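Local structure of CaaX farnesyltransferase alpha subunit Ram2 (Aspergillus fumigatus, 4L9P) at residues 114-119 with 147-152; 151-156 with 161-166; 169-174 with 200-205. The protein forms, with the beta subunit Ram1, a protein farnesyltransferase that probably attaches isoprenoid groups to proteins ending in a CaaX motif. The protein carries 1 engineered substitution. One frame throughout, in Å; residues are numbered along the deposited sequence. Where two conformers were deposited one is given.

Interaction 1: residues 114-119 with 147-152; sequences KVALKH and QDFLME
F149 turns the rim of its ring toward A116 and L117 of helix 105-118. Its CB does not aim at that helix; with CG anti to the backbone N (chi1 -176°), the ring is carried across the gap so that its far end does the touching. F149 CZ lies 4.0 Å from A116 CB, the small methyl meeting the ring at its edge and close to its plane. On the neighbouring corner, F149 CE1 is 3.9 Å from L117 CG, and the leucine and the phenylalanine slide past each other in opposite directions. Neither residue of helix 105-118 covers a ring face. L150 and M151 pack on other helices. One turn after F149, E152 comes back to the contact. E152 CA and L117 CA, 8.4 Å apart, are the closest such pair between the segments, and the extended glutamate chain crosses the leucine at about a right angle. E152 OE1 approaches L117 CD1 to 3.7 Å, but the glutamate was deposited in two conformers, so this touch is doubtful. The segment axes come within 11.3 Å of each other and run nearly the same way, 21° apart. Helix 123-133, which follows helix 105-118 in the chain, packs against both partners, with I125 on A116 and R129 on F149. Such like-directed helices, joined through an antiparallel one, are characteristic of the helical-hairpin repeats of prenyltransferase alpha subunits. No hydrogen bond or salt bridge spans the gap. With E152 exposed and variably placed at the margin, attraction between the helices here rests on dispersion between the rim of F149 and the aliphatic carbons of A116 and L117.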
loop_
_atom_site.group_PDB
_atom_site.type_symbol
_atom_site.label_atom_id
_atom_site.label_comp_id
_atom_site.label_asym_id
_atom_site.label_seq_id
_atom_site.Cartn_x
_atom_site.Cartn_y
_atom_site.Cartn_z
ATOM N N LYS A 114 26.059 -8.984 -2.247
ATOM C CA LYS A 114 26.161 -9.088 -3.702
ATOM C C LYS A 114 24.809 -9.275 -4.373
ATOM O O LYS A 114 24.545 -8.708 -5.440
ATOM C CB LYS A 114 27.097 -10.291 -4.069
ATOM C CG LYS A 114 28.540 -10.049 -3.601
ATOM C CD LYS A 114 29.365 -11.350 -3.668
ATOM C CE LYS A 114 30.581 -11.340 -2.699
ATOM N NZ LYS A 114 31.511 -12.540 -2.687
ATOM N N VAL A 115 23.947 -10.090 -3.770
ATOM C CA VAL A 115 22.606 -10.273 -4.294
ATOM C C VAL A 115 21.807 -8.960 -4.233
ATOM O O VAL A 115 21.116 -8.582 -5.189
ATOM C CB VAL A 115 21.840 -11.406 -3.513
ATOM C CG1 VAL A 115 20.470 -11.671 -4.206
ATOM C CG2 VAL A 115 22.645 -12.743 -3.495
ATOM N N ALA A 116 21.940 -8.253 -3.102
ATOM C CA ALA A 116 21.226 -7.002 -2.858
ATOM C C ALA A 116 21.643 -5.944 -3.903
ATOM O O ALA A 116 20.826 -5.179 -4.359
ATOM C CB ALA A 116 21.483 -6.489 -1.414
ATOM N N LEU A 117 22.936 -5.933 -4.251
ATOM C CA LEU A 117 23.480 -4.955 -5.249
ATOM C C LEU A 117 23.004 -5.294 -6.655
ATOM O O LEU A 117 22.962 -4.408 -7.506
ATOM C CB LEU A 117 25.013 -4.943 -5.195
ATOM C CG LEU A 117 25.580 -4.231 -3.962
ATOM C CD1 LEU A 117 27.101 -4.504 -3.864
ATOM C CD2 LEU A 117 25.306 -2.738 -4.116
ATOM N N LYS A 118 22.570 -6.520 -6.894
ATOM C CA LYS A 118 22.125 -6.910 -8.231
ATOM C C LYS A 118 20.640 -6.669 -8.413
ATOM O O LYS A 118 20.194 -6.462 -9.550
ATOM C CB LYS A 118 22.405 -8.373 -8.524
ATOM C CG LYS A 118 23.842 -8.687 -8.882
ATOM C CD LYS A 118 23.923 -10.198 -9.224
ATOM C CE LYS A 118 25.373 -10.673 -9.433
ATOM N NZ LYS A 118 25.489 -12.139 -9.830
ATOM N N HIS A 119 19.855 -6.698 -7.341
ATOM C CA HIS A 119 18.385 -6.716 -7.457
ATOM C C HIS A 119 17.764 -5.698 -6.535
ATOM O O HIS A 119 17.515 -5.941 -5.410
ATOM C CB HIS A 119 17.853 -8.100 -7.070
ATOM C CG HIS A 119 18.405 -9.205 -7.909
ATOM N ND1 HIS A 119 18.005 -9.398 -9.211
ATOM C CD2 HIS A 119 19.305 -10.188 -7.640
ATOM C CE1 HIS A 119 18.605 -10.473 -9.702
ATOM N NE2 HIS A 119 19.408 -10.959 -8.780
ATOM N N GLN A 147 26.488 0.087 8.216
ATOM C CA GLN A 147 25.905 1.402 7.794
ATOM C C GLN A 147 26.448 1.802 6.413
ATOM O O GLN A 147 25.686 2.303 5.555
ATOM C CB GLN A 147 26.170 2.473 8.871
ATOM C CG GLN A 147 25.368 2.220 10.147
ATOM C CD GLN A 147 25.879 3.031 11.298
ATOM O OE1 GLN A 147 27.097 3.173 11.481
ATOM N NE2 GLN A 147 24.968 3.602 12.097
ATOM N N ASP A 148 27.712 1.538 6.142
ATOM C CA ASP A 148 28.251 1.867 4.826
ATOM C C ASP A 148 27.579 1.059 3.712
ATOM O O ASP A 148 27.369 1.589 2.617
ATOM C CB ASP A 148 29.779 1.557 4.778
ATOM C CG ASP A 148 30.609 2.656 5.400
ATOM O OD1 ASP A 148 30.070 3.606 5.977
ATOM O OD2 ASP A 148 31.837 2.557 5.330
ATOM N N PHE A 149 27.263 -0.209 3.966
ATOM C CA PHE A 149 26.565 -0.970 2.945
ATOM C C PHE A 149 25.199 -0.329 2.673
ATOM O O PHE A 149 24.758 -0.230 1.487
ATOM C CB PHE A 149 26.347 -2.453 3.327
ATOM C CG PHE A 149 25.723 -3.200 2.193
ATOM C CD1 PHE A 149 26.462 -3.389 1.031
ATOM C CD2 PHE A 149 24.407 -3.604 2.239
ATOM C CE1 PHE A 149 25.876 -3.950 -0.097
ATOM C CE2 PHE A 149 23.810 -4.251 1.122
ATOM C CZ PHE A 149 24.539 -4.381 -0.046
ATOM N N LEU A 150 24.464 0.073 3.719
ATOM C CA LEU A 150 23.160 0.681 3.477
ATOM C C LEU A 150 23.376 1.968 2.650
ATOM O O LEU A 150 22.546 2.252 1.744
ATOM C CB LEU A 150 22.469 1.033 4.791
ATOM C CG LEU A 150 22.267 -0.221 5.655
ATOM C CD1 LEU A 150 21.463 0.203 6.886
ATOM C CD2 LEU A 150 21.602 -1.376 4.907
ATOM N N MET A 151 24.444 2.732 2.880
ATOM C CA MET A 151 24.690 3.903 2.047
ATOM C C MET A 151 25.079 3.567 0.617
ATOM O O MET A 151 24.769 4.370 -0.279
ATOM C CB MET A 151 25.759 4.786 2.680
ATOM C CG MET A 151 25.276 5.394 4.024
ATOM S SD MET A 151 23.786 6.398 3.876
ATOM C CE MET A 151 24.518 7.977 3.432
ATOM N N GLU A 152 25.683 2.398 0.360
ATOM C CA GLU A 152 25.884 1.926 -1.009
ATOM C C GLU A 152 24.538 1.752 -1.703
ATOM O O GLU A 152 24.372 2.067 -2.902
ATOM C CB GLU A 152 26.593 0.565 -1.011
ATOM C CG GLU A 152 27.280 0.254 -2.327
ATOM C CD GLU A 152 28.323 -0.897 -2.255
ATOM O OE1 GLU A 152 28.835 -1.305 -3.303
ATOM O OE2 GLU A 152 28.601 -1.416 -1.166
#

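Interaction 2: residues 151-156 with 161-166; sequences MEMFAQ and YHVWTY. With FII ([(3,7,11-trimethyl-dodeca-2,6,10-trienyloxycarbamoyl)-methyl]-phosphonic acid), chain Q.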
loop_
_atom_site.group_PDB
_atom_site.type_symbol
_atom_site.label_atom_id
_atom_site.label_comp_id
_atom_site.label_asym_id
_atom_site.label_seq_id
_atom_site.Cartn_x
_atom_site.Cartn_y
_atom_site.Cartn_z
ATOM N N MET A 151 24.444 2.732 2.880
ATOM C CA MET A 151 24.690 3.903 2.047
ATOM C C MET A 151 25.079 3.567 0.617
ATOM O O MET A 151 24.769 4.370 -0.279
ATOM C CB MET A 151 25.759 4.786 2.680
ATOM C CG MET A 151 25.276 5.394 4.024
ATOM S SD MET A 151 23.786 6.398 3.876
ATOM C CE MET A 151 24.518 7.977 3.432
ATOM N N GLU A 152 25.683 2.398 0.360
ATOM C CA GLU A 152 25.884 1.926 -1.009
ATOM C C GLU A 152 24.538 1.752 -1.703
ATOM O O GLU A 152 24.372 2.067 -2.902
ATOM C CB GLU A 152 26.593 0.565 -1.011
ATOM C CG GLU A 152 27.280 0.254 -2.327
ATOM C CD GLU A 152 28.323 -0.897 -2.255
ATOM O OE1 GLU A 152 28.835 -1.305 -3.303
ATOM O OE2 GLU A 152 28.601 -1.416 -1.166
ATOM N N MET A 153 23.553 1.233 -0.960
ATOM C CA MET A 153 22.213 1.044 -1.560
ATOM C C MET A 153 21.575 2.399 -1.803
ATOM O O MET A 153 20.967 2.605 -2.884
ATOM C CB MET A 153 21.317 0.222 -0.613
ATOM C CG MET A 153 21.792 -1.209 -0.375
ATOM S SD MET A 153 21.808 -2.244 -1.885
ATOM C CE MET A 153 20.087 -2.119 -2.443
ATOM N N PHE A 154 21.639 3.288 -0.816
ATOM C CA PHE A 154 20.971 4.582 -0.995
ATOM C C PHE A 154 21.619 5.464 -2.049
ATOM O O PHE A 154 20.962 6.360 -2.580
ATOM C CB PHE A 154 20.895 5.339 0.368
ATOM C CG PHE A 154 20.005 4.694 1.369
ATOM C CD1 PHE A 154 18.748 4.250 1.010
ATOM C CD2 PHE A 154 20.420 4.600 2.696
ATOM C CE1 PHE A 154 17.900 3.667 1.985
ATOM C CE2 PHE A 154 19.602 4.057 3.648
ATOM C CZ PHE A 154 18.336 3.561 3.309
ATOM N N ALA A 155 22.890 5.205 -2.368
ATOM C CA ALA A 155 23.536 5.952 -3.479
ATOM C C ALA A 155 22.898 5.547 -4.799
ATOM O O ALA A 155 22.955 6.318 -5.760
ATOM C CB ALA A 155 25.057 5.650 -3.486
ATOM N N GLN A 156 22.334 4.340 -4.887
ATOM C CA GLN A 156 21.690 3.931 -6.124
ATOM C C GLN A 156 20.195 4.281 -6.117
ATOM O O GLN A 156 19.656 4.662 -7.188
ATOM C CB GLN A 156 21.851 2.453 -6.290
ATOM C CG GLN A 156 23.331 2.154 -6.486
ATOM C CD GLN A 156 23.632 0.710 -6.410
ATOM O OE1 GLN A 156 23.345 -0.018 -7.302
ATOM N NE2 GLN A 156 24.175 0.275 -5.289
ATOM N N TYR A 161 12.383 1.814 -0.253
ATOM C CA TYR A 161 11.545 1.638 0.935
ATOM C C TYR A 161 12.012 0.459 1.751
ATOM O O TYR A 161 11.981 0.532 3.017
ATOM C CB TYR A 161 10.057 1.410 0.469
ATOM C CG TYR A 161 9.042 1.618 1.559
ATOM C CD1 TYR A 161 8.755 0.605 2.470
ATOM C CD2 TYR A 161 8.371 2.854 1.703
ATOM C CE1 TYR A 161 7.793 0.779 3.482
ATOM C CE2 TYR A 161 7.430 3.031 2.698
ATOM C CZ TYR A 161 7.174 1.985 3.603
ATOM O OH TYR A 161 6.230 2.136 4.603
ATOM N N HIS A 162 12.405 -0.644 1.115
ATOM C CA HIS A 162 12.760 -1.821 1.914
ATOM C C HIS A 162 14.072 -1.610 2.648
ATOM O O HIS A 162 14.246 -2.164 3.739
ATOM C CB HIS A 162 12.912 -3.007 0.963
ATOM C CG HIS A 162 11.639 -3.339 0.253
ATOM N ND1 HIS A 162 11.500 -3.290 -1.126
ATOM C CD2 HIS A 162 10.395 -3.485 0.744
ATOM C CE1 HIS A 162 10.235 -3.541 -1.446
ATOM N NE2 HIS A 162 9.558 -3.722 -0.323
ATOM N N VAL A 163 14.995 -0.830 2.065
ATOM C CA VAL A 163 16.240 -0.576 2.760
ATOM C C VAL A 163 15.973 0.381 3.907
ATOM O O VAL A 163 16.579 0.183 4.992
ATOM C CB VAL A 163 17.302 0.017 1.794
ATOM C CG1 VAL A 163 18.665 0.195 2.562
ATOM C CG2 VAL A 163 17.470 -0.926 0.586
ATOM N N TRP A 164 15.153 1.431 3.764
ATOM C CA TRP A 164 14.818 2.233 4.913
ATOM C C TRP A 164 14.106 1.436 5.994
ATOM O O TRP A 164 14.385 1.658 7.186
ATOM C CB TRP A 164 13.917 3.435 4.485
ATOM C CG TRP A 164 14.708 4.531 3.778
ATOM C CD1 TRP A 164 14.701 4.838 2.410
ATOM C CD2 TRP A 164 15.639 5.419 4.399
ATOM N NE1 TRP A 164 15.551 5.907 2.192
ATOM C CE2 TRP A 164 16.135 6.282 3.385
ATOM C CE3 TRP A 164 16.087 5.604 5.737
ATOM C CZ2 TRP A 164 17.031 7.343 3.669
ATOM C CZ3 TRP A 164 17.002 6.610 6.005
ATOM C CH2 TRP A 164 17.485 7.490 4.976
ATOM N N THR A 165 13.181 0.543 5.642
ATOM C CA THR A 165 12.524 -0.286 6.637
ATOM C C THR A 165 13.556 -1.113 7.394
ATOM O O THR A 165 13.512 -1.188 8.644
ATOM C CB THR A 165 11.472 -1.191 5.959
ATOM O OG1 THR A 165 10.423 -0.322 5.461
ATOM C CG2 THR A 165 10.894 -2.181 6.973
ATOM N N TYR A 166 14.508 -1.695 6.650
ATOM C CA TYR A 166 15.574 -2.457 7.357
ATOM C C TYR A 166 16.347 -1.519 8.269
ATOM O O TYR A 166 16.667 -1.898 9.435
ATOM C CB TYR A 166 16.463 -3.085 6.328
ATOM C CG TYR A 166 17.701 -3.750 7.011
ATOM C CD1 TYR A 166 17.607 -5.026 7.625
ATOM C CD2 TYR A 166 18.889 -3.030 7.116
ATOM C CE1 TYR A 166 18.718 -5.568 8.271
ATOM C CE2 TYR A 166 19.990 -3.568 7.783
ATOM C CZ TYR A 166 19.861 -4.839 8.342
ATOM O OH TYR A 166 20.944 -5.434 8.966
HETATM C C1 FII Q . -2.708 -6.207 -0.746
HETATM C C2 FII Q . -1.297 -5.815 -1.097
HETATM C C6 FII Q . -0.356 -6.929 -1.282
HETATM C C10 FII Q . -0.884 -4.423 -0.842
HETATM C C11 FII Q . 0.536 -3.904 -1.062
HETATM C C12 FII Q . 0.552 -3.168 -2.433
HETATM C C15 FII Q . 1.693 -2.188 -2.689
HETATM C C18 FII Q . 1.757 -1.444 -4.017
HETATM C C22 FII Q . 2.896 -2.360 -1.817
HETATM C C23 FII Q . 3.847 -1.173 -1.814
HETATM C C24 FII Q . 5.131 -1.494 -1.150
HETATM C C27 FII Q . 6.187 -0.511 -1.542
HETATM C C30 FII Q . 6.286 0.713 -0.649
HETATM C C34 FII Q . 7.357 -1.101 -2.233
HETATM C C35 FII Q . 8.643 -0.334 -2.460
HETATM O O36 FII Q . 8.856 -0.096 -3.839
HETATM N N42 FII Q . 7.845 0.550 -4.496
HETATM C C43 FII Q . 8.115 1.913 -4.686
HETATM O O44 FII Q . 9.123 2.504 -4.270
HETATM C C45 FII Q . 7.036 2.623 -5.492
HETATM P P46 FII Q . 6.780 4.409 -5.008
HETATM O O49 FII Q . 6.703 4.422 -3.527
HETATM O O50 FII Q . 7.890 5.214 -5.609
HETATM O O51 FII Q . 5.424 4.721 -5.674
#
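The hydroxyl of Y161 is gripped by two backbone groups of the neighbouring Ram1 subunit, the carbonyl O of E309 and the amide N of G304. That hold fixes a ring whose face carries the inhibitor: C30 of FII, a methyl branch of the farnesyl chain, lies 3.6 Å from Y161 CG, above the plane and toward the rim. H162 CE1 meets FII C35 at 3.7 Å, next to the oxygen that links the isoprenoid to its polar head. On another side of helix 161-174, F154 stacks on W164. The pair is an offset stack, its phenyl and five-membered ring centroids 4.1 Å apart and the planes tilted by 26°. The fit is close, with F154 CE1 only 3.3 Å from W164 NE1. The indole N-H is nevertheless engaged by the carbonyl of A158, in the turn between the helices, which helps fix the indole's orientation. V163 fills the angle beside the stack: CG1, anti to the backbone N (chi1 -176°), reaches F154 CZ at 3.5 Å and M153 CB at 4.1 Å. The segment axes lie 10.4 Å apart at 152°, an antiparallel hairpin of the alpha-subunit repeat with a short connection, and L189 of helix 180-192 packs on both F154 and W164. The chemistry is thus divided round one helix: an apolar, aromatic side closes the hairpin, while Y161 and H162 present ring carbons to the isoprenoid analogue, which is also hydrogen-bonded to R359 and K362 of the Ram1 subunit.

Interaction 3: residues 169-174 with 200-205; sequences WLVRHF and WNHRYM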
loop_
_atom_site.group_PDB
_atom_site.type_symbol
_atom_site.label_atom_id
_atom_site.label_comp_id
_atom_site.label_asym_id
_atom_site.label_seq_id
_atom_site.Cartn_x
_atom_site.Cartn_y
_atom_site.Cartn_z
ATOM N N TRP A 169 14.611 -1.017 11.525
ATOM C CA TRP A 169 14.755 -2.197 12.379
ATOM C C TRP A 169 16.169 -2.203 12.998
ATOM O O TRP A 169 16.321 -2.532 14.204
ATOM C CB TRP A 169 14.510 -3.483 11.538
ATOM C CG TRP A 169 14.851 -4.694 12.336
ATOM C CD1 TRP A 169 14.056 -5.370 13.249
ATOM C CD2 TRP A 169 16.132 -5.285 12.418
ATOM N NE1 TRP A 169 14.766 -6.360 13.852
ATOM C CE2 TRP A 169 16.053 -6.337 13.380
ATOM C CE3 TRP A 169 17.338 -5.049 11.754
ATOM C CZ2 TRP A 169 17.163 -7.138 13.706
ATOM C CZ3 TRP A 169 18.454 -5.838 12.124
ATOM C CH2 TRP A 169 18.334 -6.859 13.081
ATOM N N LEU A 170 17.196 -1.890 12.204
ATOM C CA LEU A 170 18.581 -1.938 12.688
ATOM C C LEU A 170 18.750 -0.948 13.816
ATOM O O LEU A 170 19.435 -1.278 14.852
ATOM C CB LEU A 170 19.490 -1.611 11.515
ATOM C CG LEU A 170 20.990 -1.698 11.822
ATOM C CD1 LEU A 170 21.428 -3.172 11.832
ATOM C CD2 LEU A 170 21.744 -0.911 10.742
ATOM N N VAL A 171 18.210 0.248 13.682
ATOM C CA VAL A 171 18.308 1.238 14.750
ATOM C C VAL A 171 17.640 0.765 16.030
ATOM O O VAL A 171 18.232 0.925 17.124
ATOM C CB VAL A 171 17.713 2.590 14.273
ATOM C CG1 VAL A 171 17.547 3.549 15.458
ATOM C CG2 VAL A 171 18.582 3.175 13.198
ATOM N N ARG A 172 16.465 0.187 15.955
ATOM C CA ARG A 172 15.828 -0.285 17.172
ATOM C C ARG A 172 16.604 -1.448 17.763
ATOM O O ARG A 172 16.789 -1.523 18.995
ATOM C CB ARG A 172 14.397 -0.697 16.856
ATOM C CG ARG A 172 13.651 -1.101 18.084
ATOM C CD ARG A 172 12.158 -1.324 17.739
ATOM N NE ARG A 172 11.396 -1.729 18.922
ATOM C CZ ARG A 172 10.808 -0.851 19.742
ATOM N NH1 ARG A 172 10.998 0.477 19.546
ATOM N NH2 ARG A 172 10.125 -1.294 20.786
ATOM N N HIS A 173 17.090 -2.355 16.924
ATOM C CA HIS A 173 17.733 -3.576 17.412
ATOM C C HIS A 173 19.032 -3.280 18.129
ATOM O O HIS A 173 19.274 -3.834 19.230
ATOM C CB HIS A 173 17.998 -4.501 16.245
ATOM C CG HIS A 173 18.608 -5.798 16.648
ATOM N ND1 HIS A 173 17.854 -6.812 17.202
ATOM C CD2 HIS A 173 19.887 -6.271 16.541
ATOM C CE1 HIS A 173 18.644 -7.855 17.431
ATOM N NE2 HIS A 173 19.889 -7.549 17.056
ATOM N N PHE A 174 19.882 -2.450 17.547
ATOM C CA PHE A 174 21.193 -2.123 18.157
ATOM C C PHE A 174 21.167 -0.819 18.963
ATOM O O PHE A 174 22.184 -0.352 19.459
ATOM C CB PHE A 174 22.246 -2.071 17.068
ATOM C CG PHE A 174 22.608 -3.425 16.528
ATOM C CD1 PHE A 174 23.115 -4.438 17.363
ATOM C CD2 PHE A 174 22.508 -3.661 15.165
ATOM C CE1 PHE A 174 23.461 -5.675 16.830
ATOM C CE2 PHE A 174 22.845 -4.907 14.620
ATOM C CZ PHE A 174 23.365 -5.935 15.471
ATOM N N TRP A 200 13.755 12.263 5.873
ATOM C CA TRP A 200 13.023 12.991 6.908
ATOM C C TRP A 200 12.294 12.028 7.838
ATOM O O TRP A 200 12.284 12.243 9.052
ATOM C CB TRP A 200 12.014 13.967 6.284
ATOM C CG TRP A 200 12.670 15.182 5.720
ATOM C CD1 TRP A 200 12.960 15.423 4.386
ATOM C CD2 TRP A 200 13.119 16.338 6.459
ATOM N NE1 TRP A 200 13.550 16.676 4.262
ATOM C CE2 TRP A 200 13.675 17.244 5.518
ATOM C CE3 TRP A 200 13.125 16.672 7.826
ATOM C CZ2 TRP A 200 14.234 18.486 5.900
ATOM C CZ3 TRP A 200 13.674 17.927 8.202
ATOM C CH2 TRP A 200 14.183 18.816 7.238
ATOM N N ASN A 201 11.684 10.967 7.282
ATOM C CA ASN A 201 10.969 10.021 8.114
ATOM C C ASN A 201 11.903 9.316 9.098
ATOM O O ASN A 201 11.549 9.096 10.260
ATOM C CB ASN A 201 10.184 9.040 7.197
ATOM C CG ASN A 201 9.436 8.011 8.016
ATOM O OD1 ASN A 201 8.394 8.335 8.606
ATOM N ND2 ASN A 201 10.015 6.809 8.189
ATOM N N HIS A 202 13.084 8.934 8.591
ATOM C CA HIS A 202 14.066 8.267 9.485
ATOM C C HIS A 202 14.540 9.273 10.510
ATOM O O HIS A 202 14.747 8.906 11.691
ATOM C CB HIS A 202 15.223 7.762 8.635
ATOM C CG HIS A 202 16.125 6.808 9.381
ATOM N ND1 HIS A 202 15.730 5.514 9.649
ATOM C CD2 HIS A 202 17.390 6.940 9.868
ATOM C CE1 HIS A 202 16.701 4.895 10.289
ATOM N NE2 HIS A 202 17.704 5.748 10.453
ATOM N N ARG A 203 14.679 10.550 10.150
ATOM C CA ARG A 203 15.099 11.587 11.137
ATOM C C ARG A 203 14.082 11.645 12.282
ATOM O O ARG A 203 14.468 11.753 13.452
ATOM C CB ARG A 203 15.186 12.973 10.476
ATOM C CG ARG A 203 15.884 13.985 11.433
ATOM C CD ARG A 203 15.908 15.416 10.773
ATOM N NE ARG A 203 16.643 16.256 11.701
ATOM C CZ ARG A 203 17.942 16.523 11.636
ATOM N NH1 ARG A 203 18.686 16.133 10.577
ATOM N NH2 ARG A 203 18.499 17.191 12.649
ATOM N N TYR A 204 12.797 11.597 11.932
ATOM C CA TYR A 204 11.785 11.646 12.986
ATOM C C TYR A 204 11.951 10.430 13.946
ATOM O O TYR A 204 11.893 10.566 15.179
ATOM C CB TYR A 204 10.363 11.651 12.383
ATOM C CG TYR A 204 9.337 11.762 13.503
ATOM C CD1 TYR A 204 8.839 10.618 14.175
ATOM C CD2 TYR A 204 8.823 13.022 13.879
ATOM C CE1 TYR A 204 7.908 10.728 15.217
ATOM C CE2 TYR A 204 7.875 13.143 14.902
ATOM C CZ TYR A 204 7.452 11.987 15.589
ATOM O OH TYR A 204 6.540 12.097 16.631
ATOM N N MET A 205 12.182 9.252 13.407
ATOM C CA MET A 205 12.401 8.108 14.273
ATOM C C MET A 205 13.605 8.333 15.201
ATOM O O MET A 205 13.539 8.068 16.430
ATOM C CB MET A 205 12.668 6.905 13.432
ATOM C CG MET A 205 12.785 5.638 14.271
ATOM S SD MET A 205 14.387 4.903 14.117
ATOM C CE MET A 205 15.187 5.650 12.833
#
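V171 sets one methyl against the sulfur of M205 and the other against the ring edge of H202. The first branch meets M205 head-on, with V171 CG1 3.7 Å from M205 SD, the two side chains reaching toward each other tip to tip. The second touches the imidazole near the ring plane, V171 CG2 lying 3.9 Å from H202 NE2, and the valine crosses the histidine at a slant. H202 starts off to one side of the contact, but CG stands anti to the backbone N (chi1 -167°), which brings the ring within range. Its NE2 is also hydrogen-bonded to E182, a residue that packs on V171 as well, so NE2 has a polar partner although a methyl lies beside it. M205 bends at its outer torsions, and its terminal CE comes too near the H202 ring for the thioether end to be trusted, which leaves the sulfur contact uncertain too. With the closest CA atoms, V171 and M205, still 9.1 Å apart, this is a sparse touch made by side-chain ends. It joins helices 161-174 and 197-208, which belong to successive alpha-subunit repeats (143-174 and 179-207) of the TPR-like kind. Helix 180-192, which links them in the chain, contributes E182 on V171 and V186 on H202, and W177, in the following loop, also packs on V171. The H202 ring also meets that of W164, with planes at about 50°. N201 and Y204 meet G307 and Y298 of the Ram1 subunit, while R203 and W200 pack on helix 259-272.

Overall arrangement
The three contacts follow one another along a succession of helical hairpins. Interaction 1 joins helix 105-118 to helix 146-156, interaction 2 folds helix 146-156 back onto helix 161-174, and interaction 3 carries helix 161-174 on to helix 197-208. Interactions 1 and 2 share M151 and E152, with centres about 8 Å apart; those of 2 and 3 lie about 13 Å apart and those of 1 and 3 about 18 Å. W164 touches H202 between interactions 2 and 3, and L150 meets L170 between 1 and 3. Repeats thus pack in continuous succession, while helix 161-174 also borders the isoprenoid and the Ram1 subunit.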